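Manganese-dependent ADP-ribose/CDP-alcohol diphosphatase (PDB 2NXF) probably hydrolyses ADP-ribose and CDP-alcohols such as CDP-choline and CDP-glycerol at a dinuclear metal centre of the calcineurin-like phosphoesterase type. Local coordinates at residues A[27-35]-A[285-293]; A[44-55]-A[82-90]. All coordinates share one frame; numbering follows the deposited sequence. Where two conformers were deposited one is given.

Contact 1 lies beside the dimetal site and contact 2 lies away from it; their centres are 22 Å apart. In contact 1, Glu288 comes within about 3 Å of His267, side chain to side chain, and Ile287 within about 5 Å of a bound zinc ion. In contact 2, the side chain of Leu83 is about 12 Å from that of Asp60, which ligates both zinc ions of the dinuclear site. The nearest atoms of the two contacts are about 8 Å apart and do not touch. Helix 35-49 connects them: it follows strand 30-31 of contact 1, and its last turns belong to contact 2.

Contact 1. Residues A[27-35]-A[285-293]; sequences RTRRRYYRG and GVIETPPHS. With PO4 (phosphate ion), chain F.
Three nitrogens meet Glu288 OE2. Arg31 NE donates at 3.1 Å to the anti lone pair of OE2, in a bond bent to 135°. Arg31 NH2 adds a weak bond to OE2, and the two make a salt bridge. The third partner is ND1 of His267, a zinc ligand, so Glu288 is a second-shell residue that is likely to limit rotation of that imidazole. The carboxylate and the Arg31 guanidinium are not coplanar; their planes stand 39° apart. Glu288 CG lies anti to its carbonyl carbon (chi1 -72°) and the chain runs extended beyond it, which carries the carboxylate past Arg30 O to Arg31. Glu288 OE1 lies nearest Arg29 CG, at 3.3 Å. Arg29 NE stays 4.2 Å from OE1, beyond a salt bridge, and Arg29 NH2 pairs with Asp268.

This cluster borders the dimetal site of a calcineurin-like phosphoesterase. The extended Arg31 chain passes beside Gln15 and His267, and its NH1 makes a weak but straight bond to O2 of a phosphate ion that Asn96 and His97 also hold. The ion probably comes from the crystallisation liquor.

Behind the charged cluster, Tyr32 N donates to Ile287 O at 2.9 Å. Water 1 donates to Arg30 O and to Glu288 O, and so bridges the two backbones. The Tyr32 ring is sandwiched. Pro290 CA sits over the centre of one face, 3.6 Å from the centroid, in a CH-pi contact. Arg30 CG covers the opposite face toward the rim. Ile287 CG1 packs on Arg31 CB, while its CD1 touches Tyr33 CD1 at 3.6 Å.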
loop_
_atom_site.group_PDB
_atom_site.type_symbol
_atom_site.label_atom_id
_atom_site.label_comp_id
_atom_site.label_asym_id
_atom_site.label_seq_id
_atom_site.Cartn_x
_atom_site.Cartn_y
_atom_site.Cartn_z
ATOM N N ARG A 27 -9.552 -18.424 -9.396
ATOM C CA ARG A 27 -8.801 -19.691 -9.303
ATOM C C ARG A 27 -7.644 -19.752 -10.308
ATOM O O ARG A 27 -7.424 -20.765 -10.982
ATOM C CB ARG A 27 -9.748 -20.902 -9.431
ATOM C CG ARG A 27 -10.788 -20.930 -8.319
ATOM C CD ARG A 27 -11.610 -22.201 -8.306
ATOM N NE ARG A 27 -10.781 -23.363 -7.998
ATOM C CZ ARG A 27 -11.085 -24.618 -8.319
ATOM N NH1 ARG A 27 -12.207 -24.906 -8.974
ATOM N NH2 ARG A 27 -10.250 -25.593 -7.990
ATOM N N THR A 28 -6.927 -18.637 -10.411
ATOM C CA THR A 28 -5.795 -18.513 -11.326
ATOM C C THR A 28 -4.510 -18.262 -10.545
ATOM O O THR A 28 -3.420 -18.299 -11.115
ATOM C CB THR A 28 -5.977 -17.333 -12.298
ATOM O OG1 THR A 28 -6.210 -16.140 -11.532
ATOM C CG2 THR A 28 -7.140 -17.590 -13.256
ATOM N N ARG A 29 -4.645 -17.990 -9.248
ATOM C CA ARG A 29 -3.500 -17.758 -8.378
ATOM C C ARG A 29 -3.709 -18.477 -7.054
ATOM O O ARG A 29 -4.807 -18.445 -6.500
ATOM C CB ARG A 29 -3.337 -16.264 -8.079
ATOM C CG ARG A 29 -3.236 -15.348 -9.305
ATOM C CD ARG A 29 -1.876 -15.403 -9.973
ATOM N NE ARG A 29 -1.790 -14.408 -11.045
ATOM C CZ ARG A 29 -2.119 -14.611 -12.320
ATOM N NH1 ARG A 29 -2.564 -15.797 -12.753
ATOM N NH2 ARG A 29 -1.995 -13.612 -13.186
ATOM N N ARG A 30 -2.646 -19.088 -6.540
ATOM C CA ARG A 30 -2.684 -19.773 -5.251
ATOM C C ARG A 30 -2.303 -18.784 -4.162
ATOM O O ARG A 30 -1.467 -17.901 -4.390
ATOM C CB ARG A 30 -1.704 -20.957 -5.270
ATOM C CG ARG A 30 -1.674 -21.797 -3.997
ATOM C CD ARG A 30 -1.214 -23.232 -4.311
ATOM N NE ARG A 30 -0.931 -23.982 -3.086
ATOM C CZ ARG A 30 -0.526 -25.248 -3.044
ATOM N NH1 ARG A 30 -0.349 -25.948 -4.169
ATOM N NH2 ARG A 30 -0.298 -25.818 -1.868
ATOM N N ARG A 31 -2.907 -18.938 -2.982
ATOM C CA ARG A 31 -2.587 -18.094 -1.824
ATOM C C ARG A 31 -1.941 -18.921 -0.707
ATOM O O ARG A 31 -2.530 -19.874 -0.196
ATOM C CB ARG A 31 -3.827 -17.312 -1.361
ATOM C CG ARG A 31 -4.093 -16.197 -2.348
ATOM C CD ARG A 31 -5.194 -15.252 -1.998
ATOM N NE ARG A 31 -5.354 -14.299 -3.101
ATOM C CZ ARG A 31 -6.018 -13.152 -3.019
ATOM N NH1 ARG A 31 -6.589 -12.771 -1.868
ATOM N NH2 ARG A 31 -6.101 -12.375 -4.090
ATOM N N TYR A 32 -0.704 -18.562 -0.371
ATOM C CA TYR A 32 0.150 -19.371 0.483
ATOM C C TYR A 32 0.136 -18.760 1.885
ATOM O O TYR A 32 1.091 -18.110 2.291
ATOM C CB TYR A 32 1.563 -19.374 -0.103
ATOM C CG TYR A 32 1.625 -20.005 -1.477
ATOM C CD1 TYR A 32 1.758 -21.377 -1.612
ATOM C CD2 TYR A 32 1.547 -19.223 -2.638
ATOM C CE1 TYR A 32 1.816 -21.971 -2.872
ATOM C CE2 TYR A 32 1.605 -19.803 -3.910
ATOM C CZ TYR A 32 1.740 -21.169 -4.013
ATOM O OH TYR A 32 1.798 -21.777 -5.248
ATOM N N TYR A 33 -0.969 -18.964 2.607
ATOM C CA TYR A 33 -1.242 -18.204 3.835
ATOM C C TYR A 33 -0.181 -18.421 4.920
ATOM O O TYR A 33 0.320 -17.455 5.518
ATOM C CB TYR A 33 -2.653 -18.542 4.376
ATOM C CG TYR A 33 -3.762 -18.101 3.433
ATOM C CD1 TYR A 33 -4.094 -16.719 3.306
ATOM C CD2 TYR A 33 -4.477 -19.027 2.676
ATOM C CE1 TYR A 33 -5.096 -16.297 2.442
ATOM C CE2 TYR A 33 -5.505 -18.593 1.815
ATOM C CZ TYR A 33 -5.787 -17.237 1.705
ATOM O OH TYR A 33 -6.775 -16.804 0.849
ATOM N N ARG A 34 0.153 -19.678 5.188
ATOM C CA ARG A 34 1.157 -19.955 6.228
ATOM C C ARG A 34 2.569 -19.596 5.773
ATOM O O ARG A 34 3.363 -19.073 6.566
ATOM C CB ARG A 34 1.093 -21.405 6.691
ATOM C CG ARG A 34 -0.163 -21.708 7.494
ATOM C CD ARG A 34 -0.088 -23.126 8.047
ATOM N NE ARG A 34 -1.293 -23.439 8.805
ATOM C CZ ARG A 34 -2.185 -24.370 8.475
ATOM N NH1 ARG A 34 -2.019 -25.120 7.388
ATOM N NH2 ARG A 34 -3.253 -24.555 9.250
ATOM N N GLY A 35 2.876 -19.875 4.502
ATOM C CA GLY A 35 4.208 -19.614 3.937
ATOM C C GLY A 35 4.594 -18.146 3.951
ATOM O O GLY A 35 5.783 -17.808 3.959
ATOM N N GLY A 285 2.935 -9.407 -4.691
ATOM C CA GLY A 285 2.428 -9.711 -3.346
ATOM C C GLY A 285 2.997 -11.001 -2.791
ATOM O O GLY A 285 3.059 -12.035 -3.480
ATOM N N VAL A 286 3.396 -10.944 -1.529
ATOM C CA VAL A 286 3.942 -12.113 -0.839
ATOM C C VAL A 286 2.945 -13.264 -0.805
ATOM O O VAL A 286 3.315 -14.444 -0.992
ATOM C CB VAL A 286 4.342 -11.729 0.617
ATOM C CG1 VAL A 286 4.562 -12.976 1.485
ATOM C CG2 VAL A 286 5.595 -10.841 0.610
ATOM N N ILE A 287 1.674 -12.934 -0.588
ATOM C CA ILE A 287 0.661 -13.997 -0.447
ATOM C C ILE A 287 0.558 -14.924 -1.657
ATOM O O ILE A 287 0.266 -16.101 -1.501
ATOM C CB ILE A 287 -0.712 -13.427 -0.052
ATOM C CG1 ILE A 287 -1.723 -14.540 0.276
ATOM C CG2 ILE A 287 -1.263 -12.476 -1.129
ATOM C CD1 ILE A 287 -1.323 -15.407 1.480
ATOM N N GLU A 288 0.800 -14.405 -2.868
ATOM C CA GLU A 288 0.685 -15.275 -4.051
ATOM C C GLU A 288 2.036 -15.821 -4.509
ATOM O O GLU A 288 2.145 -16.367 -5.603
ATOM C CB GLU A 288 -0.064 -14.565 -5.176
ATOM C CG GLU A 288 -1.558 -14.463 -4.820
ATOM C CD GLU A 288 -2.397 -13.709 -5.824
ATOM O OE1 GLU A 288 -1.904 -13.409 -6.925
ATOM O OE2 GLU A 288 -3.574 -13.434 -5.487
ATOM N N THR A 289 3.036 -15.667 -3.642
ATOM C CA THR A 289 4.405 -16.159 -3.896
ATOM C C THR A 289 4.631 -17.553 -3.244
ATOM O O THR A 289 4.510 -17.666 -2.021
ATOM C CB THR A 289 5.430 -15.188 -3.377
ATOM O OG1 THR A 289 5.138 -13.879 -3.890
ATOM C CG2 THR A 289 6.845 -15.623 -3.797
ATOM N N PRO A 290 4.961 -18.594 -4.037
ATOM C CA PRO A 290 5.194 -19.910 -3.421
ATOM C C PRO A 290 6.518 -19.966 -2.668
ATOM O O PRO A 290 7.370 -19.098 -2.857
ATOM C CB PRO A 290 5.208 -20.870 -4.623
ATOM C CG PRO A 290 5.656 -20.033 -5.757
ATOM C CD PRO A 290 5.079 -18.656 -5.513
ATOM N N PRO A 291 6.692 -20.979 -1.797
ATOM C CA PRO A 291 7.892 -21.076 -0.977
ATOM C C PRO A 291 9.197 -21.173 -1.765
ATOM O O PRO A 291 10.247 -20.887 -1.216
ATOM C CB PRO A 291 7.674 -22.388 -0.199
ATOM C CG PRO A 291 6.223 -22.508 -0.111
ATOM C CD PRO A 291 5.733 -22.054 -1.471
ATOM N N HIS A 292 9.134 -21.609 -3.020
ATOM C CA HIS A 292 10.348 -21.677 -3.841
ATOM C C HIS A 292 10.718 -20.326 -4.475
ATOM O O HIS A 292 11.709 -20.225 -5.211
ATOM C CB HIS A 292 10.238 -22.758 -4.904
ATOM C CG HIS A 292 9.070 -22.604 -5.820
ATOM N ND1 HIS A 292 7.879 -23.273 -5.625
ATOM C CD2 HIS A 292 8.909 -21.861 -6.943
ATOM C CE1 HIS A 292 7.035 -22.954 -6.595
ATOM N NE2 HIS A 292 7.637 -22.100 -7.409
ATOM N N SER A 293 9.919 -19.305 -4.190
ATOM C CA SER A 293 10.116 -17.990 -4.788
ATOM C C SER A 293 10.275 -16.934 -3.667
ATOM O O SER A 293 10.591 -17.280 -2.515
ATOM C CB SER A 293 8.934 -17.711 -5.749
ATOM O OG SER A 293 9.069 -16.449 -6.380
HETATM P P PO4 F . -6.767 -8.758 -2.060
HETATM O O1 PO4 F . -6.567 -8.853 -3.556
HETATM O O2 PO4 F . -7.903 -9.674 -1.648
HETATM O O3 PO4 F . -5.566 -9.275 -1.290
HETATM O O4 PO4 F . -7.016 -7.341 -1.640
HETATM O O HOH W 1 0.169 -17.850 -7.007
HETATM O O HOH W 2 3.387 -16.591 0.999
#

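Contact 2. Residues A[44-55]-A[82-90]; sequences VLQWRRERVQCV and ELDACSVDV. With EOH (ethanol), chain G.
Val55 N donates to Asp89 O at 3.0 Å, and this bond helps join the parallel strands, with a further backbone bond between Val55 and His91. Water 3 extends the join at the strand entry: it donates to Gln53 O and accepts from Asp89 N. At the helix ends the chain of Arg48 bends at chi3 (57°), which brings NH1 to Ala85 O for a weak bond. An ethanol, probably from the crystallisation liquor, donates to Cys86 O at 2.6 Å.

Between these polar points the packing is apolar. Val44 CG1 meets Cys86 CB at 3.8 Å. The sulfur of Cys86 lies against Trp47 CB, and Val55 CG2 sits over one face of the Trp47 indole, toward its rim; NE1 of that indole is hydrogen-bonded to Ala297 O. Val88 CG2 meets Val52 CG2 at 4.1 Å, the side chains crossing at about a right angle, and also touches Cys54 CA. Replacing Val88 by an alanine removes both methyl branches and would probably cost Val52 CG2 one of its apolar neighbours and open a gap beside Cys54 CA.

Strand 6-11, helix 35-49, strand 54-57, helix 72-84 and strand 89-92 form two consecutive beta-alpha-beta crossovers, characteristic of the metallophosphoesterase core.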
loop_
_atom_site.group_PDB
_atom_site.type_symbol
_atom_site.label_atom_id
_atom_site.label_comp_id
_atom_site.label_asym_id
_atom_site.label_seq_id
_atom_site.Cartn_x
_atom_site.Cartn_y
_atom_site.Cartn_z
ATOM N N VAL A 44 13.139 -10.148 6.662
ATOM C CA VAL A 44 13.648 -9.498 7.881
ATOM C C VAL A 44 15.104 -9.848 8.139
ATOM O O VAL A 44 15.929 -8.961 8.420
ATOM C CB VAL A 44 12.743 -9.810 9.109
ATOM C CG1 VAL A 44 13.447 -9.441 10.449
ATOM C CG2 VAL A 44 11.444 -9.092 8.970
ATOM N N LEU A 45 15.446 -11.132 8.011
ATOM C CA LEU A 45 16.843 -11.560 8.107
ATOM C C LEU A 45 17.745 -10.782 7.137
ATOM O O LEU A 45 18.812 -10.289 7.528
ATOM C CB LEU A 45 16.933 -13.066 7.846
ATOM C CG LEU A 45 18.275 -13.759 7.978
ATOM C CD1 LEU A 45 18.937 -13.408 9.299
ATOM C CD2 LEU A 45 18.064 -15.278 7.878
ATOM N N GLN A 46 17.303 -10.656 5.884
ATOM C CA GLN A 46 18.071 -9.935 4.863
ATOM C C GLN A 46 18.192 -8.435 5.179
ATOM O O GLN A 46 19.289 -7.877 5.089
ATOM C CB GLN A 46 17.513 -10.189 3.453
ATOM C CG GLN A 46 17.588 -11.673 3.052
ATOM C CD GLN A 46 17.458 -11.911 1.543
ATOM O OE1 GLN A 46 18.067 -11.199 0.724
ATOM N NE2 GLN A 46 16.679 -12.934 1.170
ATOM N N TRP A 47 17.098 -7.815 5.612
ATOM C CA TRP A 47 17.101 -6.383 5.959
ATOM C C TRP A 47 18.008 -6.103 7.147
ATOM O O TRP A 47 18.638 -5.047 7.218
ATOM C CB TRP A 47 15.694 -5.903 6.284
ATOM C CG TRP A 47 14.780 -5.844 5.094
ATOM C CD1 TRP A 47 15.120 -5.578 3.796
ATOM C CD2 TRP A 47 13.358 -6.030 5.112
ATOM N NE1 TRP A 47 13.985 -5.595 2.998
ATOM C CE2 TRP A 47 12.895 -5.868 3.791
ATOM C CE3 TRP A 47 12.429 -6.342 6.124
ATOM C CZ2 TRP A 47 11.535 -5.985 3.454
ATOM C CZ3 TRP A 47 11.062 -6.453 5.781
ATOM C CH2 TRP A 47 10.645 -6.282 4.460
ATOM N N ARG A 48 18.079 -7.052 8.080
ATOM C CA ARG A 48 18.989 -6.927 9.218
ATOM C C ARG A 48 20.440 -6.898 8.754
ATOM O O ARG A 48 21.220 -6.050 9.193
ATOM C CB ARG A 48 18.773 -8.064 10.224
ATOM C CG ARG A 48 17.504 -7.910 11.052
ATOM C CD ARG A 48 17.292 -9.100 12.004
ATOM N NE ARG A 48 18.409 -9.328 12.921
ATOM C CZ ARG A 48 18.710 -8.562 13.972
ATOM N NH1 ARG A 48 17.985 -7.486 14.267
ATOM N NH2 ARG A 48 19.745 -8.878 14.738
ATOM N N ARG A 49 20.800 -7.810 7.850
ATOM C CA ARG A 49 22.176 -7.866 7.315
ATOM C C ARG A 49 22.554 -6.570 6.600
ATOM O O ARG A 49 23.701 -6.093 6.670
ATOM C CB ARG A 49 22.318 -9.028 6.329
ATOM C CG ARG A 49 22.488 -10.400 6.948
ATOM C CD ARG A 49 22.860 -11.396 5.846
ATOM N NE ARG A 49 22.619 -12.778 6.257
ATOM C CZ ARG A 49 21.555 -13.500 5.910
ATOM N NH1 ARG A 49 20.614 -12.999 5.116
ATOM N NH2 ARG A 49 21.437 -14.746 6.351
ATOM N N GLU A 50 21.565 -6.009 5.918
ATOM C CA GLU A 50 21.707 -4.779 5.146
ATOM C C GLU A 50 21.791 -3.530 6.037
ATOM O O GLU A 50 22.085 -2.442 5.540
ATOM C CB GLU A 50 20.508 -4.655 4.171
ATOM C CG GLU A 50 20.678 -5.612 2.979
ATOM C CD GLU A 50 19.454 -5.734 2.079
ATOM O OE1 GLU A 50 18.346 -5.383 2.492
ATOM O OE2 GLU A 50 19.614 -6.263 0.957
ATOM N N ARG A 51 21.494 -3.691 7.335
ATOM C CA ARG A 51 21.399 -2.545 8.281
ATOM C C ARG A 51 20.395 -1.455 7.730
ATOM O O ARG A 51 20.697 -0.255 7.704
ATOM C CB ARG A 51 22.813 -1.993 8.644
ATOM C CG ARG A 51 23.769 -3.082 9.186
ATOM C CD ARG A 51 25.038 -2.489 9.796
ATOM N NE ARG A 51 25.869 -3.525 10.413
ATOM C CZ ARG A 51 26.893 -3.276 11.222
ATOM N NH1 ARG A 51 27.586 -4.289 11.729
ATOM N NH2 ARG A 51 27.236 -2.017 11.517
ATOM N N VAL A 52 19.203 -1.891 7.297
ATOM C CA VAL A 52 18.183 -0.924 6.762
ATOM C C VAL A 52 17.763 0.062 7.864
ATOM O O VAL A 52 17.768 -0.295 9.044
ATOM C CB VAL A 52 16.905 -1.569 6.132
ATOM C CG1 VAL A 52 17.278 -2.590 5.044
ATOM C CG2 VAL A 52 16.013 -2.205 7.207
ATOM N N GLN A 53 17.390 1.279 7.477
ATOM C CA GLN A 53 17.054 2.308 8.456
ATOM C C GLN A 53 15.577 2.306 8.844
ATOM O O GLN A 53 15.209 2.857 9.884
ATOM C CB GLN A 53 17.506 3.677 7.960
ATOM C CG GLN A 53 19.020 3.845 8.017
ATOM C CD GLN A 53 19.534 4.896 7.067
ATOM O OE1 GLN A 53 19.719 4.636 5.878
ATOM N NE2 GLN A 53 19.794 6.091 7.590
ATOM N N CYS A 54 14.748 1.685 8.004
ATOM C CA CYS A 54 13.332 1.427 8.311
ATOM C C CYS A 54 12.771 0.435 7.299
ATOM O O CYS A 54 13.472 0.014 6.383
ATOM C CB CYS A 54 12.495 2.717 8.336
ATOM S SG CYS A 54 12.130 3.450 6.721
ATOM N N VAL A 55 11.523 0.037 7.509
ATOM C CA VAL A 55 10.818 -0.821 6.578
ATOM C C VAL A 55 9.481 -0.135 6.314
ATOM O O VAL A 55 8.906 0.458 7.225
ATOM C CB VAL A 55 10.591 -2.243 7.172
ATOM C CG1 VAL A 55 9.717 -3.103 6.255
ATOM C CG2 VAL A 55 11.967 -2.942 7.460
ATOM N N GLU A 82 7.506 -11.177 13.841
ATOM C CA GLU A 82 8.522 -11.292 12.781
ATOM C C GLU A 82 9.137 -9.939 12.459
ATOM O O GLU A 82 10.353 -9.832 12.332
ATOM C CB GLU A 82 7.967 -11.931 11.501
ATOM C CG GLU A 82 7.405 -13.354 11.709
ATOM C CD GLU A 82 8.451 -14.363 12.138
ATOM O OE1 GLU A 82 9.661 -14.139 11.898
ATOM O OE2 GLU A 82 8.058 -15.396 12.735
ATOM N N LEU A 83 8.299 -8.913 12.353
ATOM C CA LEU A 83 8.791 -7.562 12.039
ATOM C C LEU A 83 9.604 -6.936 13.164
ATOM O O LEU A 83 10.583 -6.229 12.907
ATOM C CB LEU A 83 7.647 -6.642 11.617
ATOM C CG LEU A 83 7.182 -6.853 10.180
ATOM C CD1 LEU A 83 5.837 -6.158 9.977
ATOM C CD2 LEU A 83 8.190 -6.343 9.138
ATOM N N ASP A 84 9.228 -7.204 14.413
ATOM C CA ASP A 84 9.958 -6.637 15.559
ATOM C C ASP A 84 11.418 -7.086 15.614
ATOM O O ASP A 84 12.274 -6.369 16.143
ATOM C CB ASP A 84 9.261 -6.994 16.871
ATOM C CG ASP A 84 8.010 -6.180 17.111
ATOM O OD1 ASP A 84 7.804 -5.144 16.444
ATOM O OD2 ASP A 84 7.209 -6.587 17.976
ATOM N N ALA A 85 11.689 -8.276 15.080
ATOM C CA ALA A 85 13.041 -8.835 15.027
ATOM C C ALA A 85 13.999 -7.984 14.189
ATOM O O ALA A 85 15.215 -8.122 14.325
ATOM C CB ALA A 85 12.995 -10.269 14.497
ATOM N N CYS A 86 13.458 -7.110 13.331
ATOM C CA CYS A 86 14.289 -6.254 12.476
ATOM C C CYS A 86 14.941 -5.105 13.249
ATOM O O CYS A 86 15.935 -4.530 12.793
ATOM C CB CYS A 86 13.482 -5.701 11.301
ATOM S SG CYS A 86 14.479 -5.370 9.821
ATOM N N SER A 87 14.365 -4.762 14.406
ATOM C CA SER A 87 14.912 -3.719 15.297
ATOM C C SER A 87 14.986 -2.295 14.721
ATOM O O SER A 87 15.801 -1.489 15.171
ATOM C CB SER A 87 16.289 -4.136 15.844
ATOM O OG SER A 87 16.244 -5.424 16.434
ATOM N N VAL A 88 14.151 -1.989 13.722
ATOM C CA VAL A 88 14.036 -0.611 13.230
ATOM C C VAL A 88 12.570 -0.248 13.044
ATOM O O VAL A 88 11.704 -1.120 13.087
ATOM C CB VAL A 88 14.803 -0.349 11.892
ATOM C CG1 VAL A 88 16.325 -0.407 12.097
ATOM C CG2 VAL A 88 14.329 -1.277 10.791
ATOM N N ASP A 89 12.305 1.036 12.831
ATOM C CA ASP A 89 10.947 1.519 12.609
ATOM C C ASP A 89 10.334 0.819 11.411
ATOM O O ASP A 89 10.974 0.719 10.359
ATOM C CB ASP A 89 10.940 3.024 12.312
ATOM C CG ASP A 89 11.219 3.884 13.533
ATOM O OD1 ASP A 89 11.212 3.376 14.681
ATOM O OD2 ASP A 89 11.454 5.101 13.331
ATOM N N VAL A 90 9.090 0.366 11.566
ATOM C CA VAL A 90 8.321 -0.168 10.446
ATOM C C VAL A 90 7.115 0.742 10.229
ATOM O O VAL A 90 6.415 1.122 11.182
ATOM C CB VAL A 90 7.849 -1.626 10.708
ATOM C CG1 VAL A 90 7.068 -2.158 9.516
ATOM C CG2 VAL A 90 9.069 -2.531 10.997
HETATM C C1 EOH G . 18.229 -3.198 10.861
HETATM C C2 EOH G . 19.207 -2.028 10.980
HETATM O O EOH G . 18.364 -4.103 11.947
HETATM O O HOH W 3 14.374 2.976 12.823
#